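Local coordinates for protein spectinomycin 9-adenylyltransferase (Enterococcus faecalis, PDB 6SXJ) that confers resistance to the antibiotic spectinomycin by transferring the adenylyl group of ATP to its 9-hydroxyl, at residues N44-F49 against Y84-I89. Residues are numbered along the deposited sequence; the frame is centred on the assembly and turned at random.
Sequences NSDLDF and YIELTI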
ATOM      1  N   ASN A  44       6.232   3.909  13.539  1.00 82.59           N
ATOM      2  CA  ASN A  44       5.588   4.643  12.451  1.00 79.86           C
ATOM      3  C   ASN A  44       4.943   3.723  11.417  1.00 81.30           C
ATOM      4  O   ASN A  44       4.235   4.212  10.529  1.00 77.13           O
ATOM      5  CB  ASN A  44       6.624   5.559  11.762  1.00 78.62           C
ATOM      6  CG  ASN A  44       6.014   6.441  10.683  1.00 93.59           C
ATOM      7  OD1 ASN A  44       5.662   5.961   9.606  1.00 98.33           O
ATOM      8  ND2 ASN A  44       5.902   7.737  10.962  1.00 94.56           N
ATOM      9  N   SER A  45       5.166   2.413  11.508  1.00 73.71           N
ATOM     10  CA  SER A  45       4.830   1.509  10.417  1.00 68.37           C
ATOM     11  C   SER A  45       3.342   1.188  10.371  1.00 66.73           C
ATOM     12  O   SER A  45       2.683   1.040  11.407  1.00 60.39           O
ATOM     13  CB  SER A  45       5.618   0.201  10.545  1.00 67.08           C
ATOM     14  OG  SER A  45       6.982   0.444  10.832  1.00 65.43           O
ATOM     15  N   ASP A  46       2.831   1.039   9.154  1.00 55.95           N
ATOM     16  CA  ASP A  46       1.484   0.546   8.946  1.00 58.66           C
ATOM     17  C   ASP A  46       1.430  -0.968   9.141  1.00 43.81           C
ATOM     18  O   ASP A  46       2.419  -1.682   8.964  1.00 51.09           O
ATOM     19  CB  ASP A  46       0.989   0.851   7.533  1.00 55.90           C
ATOM     20  CG  ASP A  46       0.802   2.332   7.267  1.00 58.82           C
ATOM     21  OD1 ASP A  46       0.975   3.149   8.194  1.00 56.91           O
ATOM     22  OD2 ASP A  46       0.470   2.665   6.111  1.00 60.09           O
ATOM     23  N   LEU A  47       0.234  -1.452   9.465  1.00 40.30           N
ATOM     24  CA  LEU A  47      -0.091  -2.871   9.435  1.00 40.02           C
ATOM     25  C   LEU A  47      -0.800  -3.176   8.118  1.00 45.78           C
ATOM     26  O   LEU A  47      -1.965  -2.807   7.937  1.00 44.65           O
ATOM     27  CB  LEU A  47      -0.977  -3.240  10.621  1.00 41.23           C
ATOM     28  CG  LEU A  47      -0.409  -3.117  12.040  1.00 48.73           C
ATOM     29  CD1 LEU A  47      -1.513  -3.419  13.037  1.00 41.71           C
ATOM     30  CD2 LEU A  47       0.760  -4.069  12.196  1.00 40.63           C
ATOM     31  N   ASP A  48      -0.111  -3.881   7.220  1.00 46.49           N
ATOM     32  CA  ASP A  48      -0.600  -4.176   5.878  1.00 47.55           C
ATOM     33  C   ASP A  48      -0.985  -5.646   5.801  1.00 47.58           C
ATOM     34  O   ASP A  48      -0.136  -6.523   5.992  1.00 40.32           O
ATOM     35  CB  ASP A  48       0.461  -3.858   4.825  1.00 46.28           C
ATOM     36  CG  ASP A  48       0.844  -2.388   4.793  1.00 54.75           C
ATOM     37  OD1 ASP A  48      -0.003  -1.568   4.381  1.00 56.19           O
ATOM     38  OD2 ASP A  48       1.996  -2.053   5.162  1.00 52.68           O
ATOM     39  N   PHE A  49      -2.250  -5.914   5.484  1.00 46.35           N
ATOM     40  CA  PHE A  49      -2.764  -7.274   5.432  1.00 44.20           C
ATOM     41  C   PHE A  49      -3.209  -7.618   4.019  1.00 52.49           C
ATOM     42  O   PHE A  49      -3.930  -6.840   3.380  1.00 44.68           O
ATOM     43  CB  PHE A  49      -3.943  -7.455   6.390  1.00 48.43           C
ATOM     44  CG  PHE A  49      -3.594  -7.273   7.827  1.00 44.58           C
ATOM     45  CD1 PHE A  49      -3.708  -6.034   8.434  1.00 29.01           C
ATOM     46  CD2 PHE A  49      -3.186  -8.348   8.589  1.00 52.22           C
ATOM     47  CE1 PHE A  49      -3.422  -5.871   9.760  1.00 50.84           C
ATOM     48  CE2 PHE A  49      -2.878  -8.188   9.909  1.00 38.25           C
ATOM     49  CZ  PHE A  49      -2.989  -6.947  10.502  1.00 45.25           C
ATOM     50  N   TYR A  84      -2.008   2.587  11.350  1.00 47.81           N
ATOM     51  CA  TYR A  84      -2.976   2.439  10.271  1.00 49.76           C
ATOM     52  C   TYR A  84      -3.089   0.969   9.898  1.00 44.33           C
ATOM     53  O   TYR A  84      -2.079   0.272   9.773  1.00 47.56           O
ATOM     54  CB  TYR A  84      -2.552   3.234   9.035  1.00 53.64           C
ATOM     55  CG  TYR A  84      -2.647   4.733   9.165  1.00 52.36           C
ATOM     56  CD1 TYR A  84      -3.861   5.359   9.415  1.00 49.79           C
ATOM     57  CD2 TYR A  84      -1.520   5.524   9.010  1.00 56.97           C
ATOM     58  CE1 TYR A  84      -3.939   6.728   9.524  1.00 48.36           C
ATOM     59  CE2 TYR A  84      -1.587   6.885   9.120  1.00 59.59           C
ATOM     60  CZ  TYR A  84      -2.798   7.490   9.372  1.00 62.16           C
ATOM     61  OH  TYR A  84      -2.855   8.866   9.473  1.00 70.04           O
ATOM     62  N   ILE A  85      -4.315   0.497   9.714  1.00 43.23           N
ATOM     63  CA  ILE A  85      -4.568  -0.814   9.127  1.00 37.58           C
ATOM     64  C   ILE A  85      -4.965  -0.627   7.662  1.00 50.07           C
ATOM     65  O   ILE A  85      -5.879   0.138   7.349  1.00 40.82           O
ATOM     66  CB  ILE A  85      -5.665  -1.566   9.893  1.00 39.49           C
ATOM     67  CG1 ILE A  85      -5.171  -1.944  11.304  1.00 46.91           C
ATOM     68  CG2 ILE A  85      -6.069  -2.828   9.147  1.00 41.14           C
ATOM     69  CD1 ILE A  85      -6.256  -2.468  12.158  1.00 46.63           C
ATOM     70  N   GLU A  86      -4.280  -1.340   6.775  1.00 44.60           N
ATOM     71  CA  GLU A  86      -4.640  -1.452   5.373  1.00 46.76           C
ATOM     72  C   GLU A  86      -4.842  -2.930   5.093  1.00 48.28           C
ATOM     73  O   GLU A  86      -3.972  -3.745   5.418  1.00 52.05           O
ATOM     74  CB  GLU A  86      -3.540  -0.866   4.494  1.00 46.00           C
ATOM     75  CG  GLU A  86      -4.005  -0.221   3.217  1.00 56.31           C
ATOM     76  CD  GLU A  86      -2.877   0.549   2.570  1.00 45.39           C
ATOM     77  OE1 GLU A  86      -2.476   1.600   3.123  1.00 49.65           O
ATOM     78  OE2 GLU A  86      -2.365   0.084   1.535  1.00 44.89           O
ATOM     79  N   LEU A  87      -5.993  -3.279   4.532  1.00 37.32           N
ATOM     80  CA  LEU A  87      -6.328  -4.678   4.301  1.00 43.95           C
ATOM     81  C   LEU A  87      -6.972  -4.844   2.936  1.00 43.91           C
ATOM     82  O   LEU A  87      -7.989  -4.208   2.654  1.00 43.18           O
ATOM     83  CB  LEU A  87      -7.282  -5.204   5.379  1.00 33.58           C
ATOM     84  CG  LEU A  87      -7.596  -6.701   5.330  1.00 41.26           C
ATOM     85  CD1 LEU A  87      -7.597  -7.289   6.755  1.00 48.92           C
ATOM     86  CD2 LEU A  87      -8.924  -6.946   4.678  1.00 37.71           C
ATOM     87  N   THR A  88      -6.410  -5.744   2.128  1.00 49.85           N
ATOM     88  CA  THR A  88      -6.904  -6.071   0.799  1.00 51.02           C
ATOM     89  C   THR A  88      -7.332  -7.531   0.758  1.00 51.92           C
ATOM     90  O   THR A  88      -6.662  -8.400   1.327  1.00 48.17           O
ATOM     91  CB  THR A  88      -5.831  -5.839  -0.271  1.00 43.64           C
ATOM     92  OG1 THR A  88      -5.426  -4.468  -0.254  1.00 43.07           O
ATOM     93  CG2 THR A  88      -6.361  -6.203  -1.644  1.00 56.77           C
ATOM     94  N   ILE A  89      -8.432  -7.798   0.061  1.00 44.35           N
ATOM     95  CA  ILE A  89      -8.961  -9.145  -0.110  1.00 49.86           C
ATOM     96  C   ILE A  89      -8.938  -9.478  -1.594  1.00 56.89           C
ATOM     97  O   ILE A  89      -9.444  -8.705  -2.419  1.00 51.80           O
ATOM     98  CB  ILE A  89     -10.390  -9.270   0.453  1.00 51.47           C
ATOM     99  CG1 ILE A  89     -10.423  -8.827   1.918  1.00 44.69           C
ATOM    100  CG2 ILE A  89     -10.898 -10.693   0.292  1.00 54.34           C
ATOM    101  CD1 ILE A  89     -11.773  -8.966   2.579  1.00 54.66           C
TER
HETATM  102  O   HOH W   1       0.643   3.441  10.750  1.00 52.41           O
HETATM  103  O   HOH W   2      -3.336  -4.285   1.911  1.00 45.55           O
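Leu47 N donates to Tyr84 O (2.9 Å). Leu47 O then accepts a hydrogen bond from Glu86 N (3.0 Å), Phe49 N reaches Glu86 O (2.8 Å), Thr88 N donates to Phe49 O, and the parallel pairing runs on past Phe49, with Thr88 next bonded to Val51. Leu47 O and Glu86 O each take a CA-H contact too, from Ile85 and Asp48. The intervening backbone groups look outward: Asp48 bonds to Phe33 and Leu87 to Tyr108, on the flanking strands. Phe49 O has a second donor, a water that also meets Thr88 OG1. Ahead of the strands another water replaces a direct bond, accepting a hydrogen bond from Tyr84 N (2.8 Å) while donating to Asp46 OD1 (2.6 Å) and weakly to Ser45 O. With CG beside its own backbone N (chi1 -67°), Asp46 also brings OD1 to the edge of the Tyr84 ring, 3.5 Å from CD2, the carboxylate and ring planes 85° apart. The strands belong to a beta-alpha-beta unit crossing through helix 59-69 in the nucleotidyltransferase domain. Asp46 and Asp48 form an Asp-x-Asp pair and Glu86 adds a third carboxylate, an acidic cluster consistent with the magnesium site of this superfamily. Asp48 and Glu86 run side by side on one sheet face, with Asp48 OD1 4.1 Å from Glu86 OE2. On the other face Phe49 CB packs on Leu87 CD1 (3.7 Å), its ring meets Ile85 CG2 obliquely, and Leu47 CD1 approaches Ile85 CG1; helix 8-23 touches Leu47, Phe49 and Ile85.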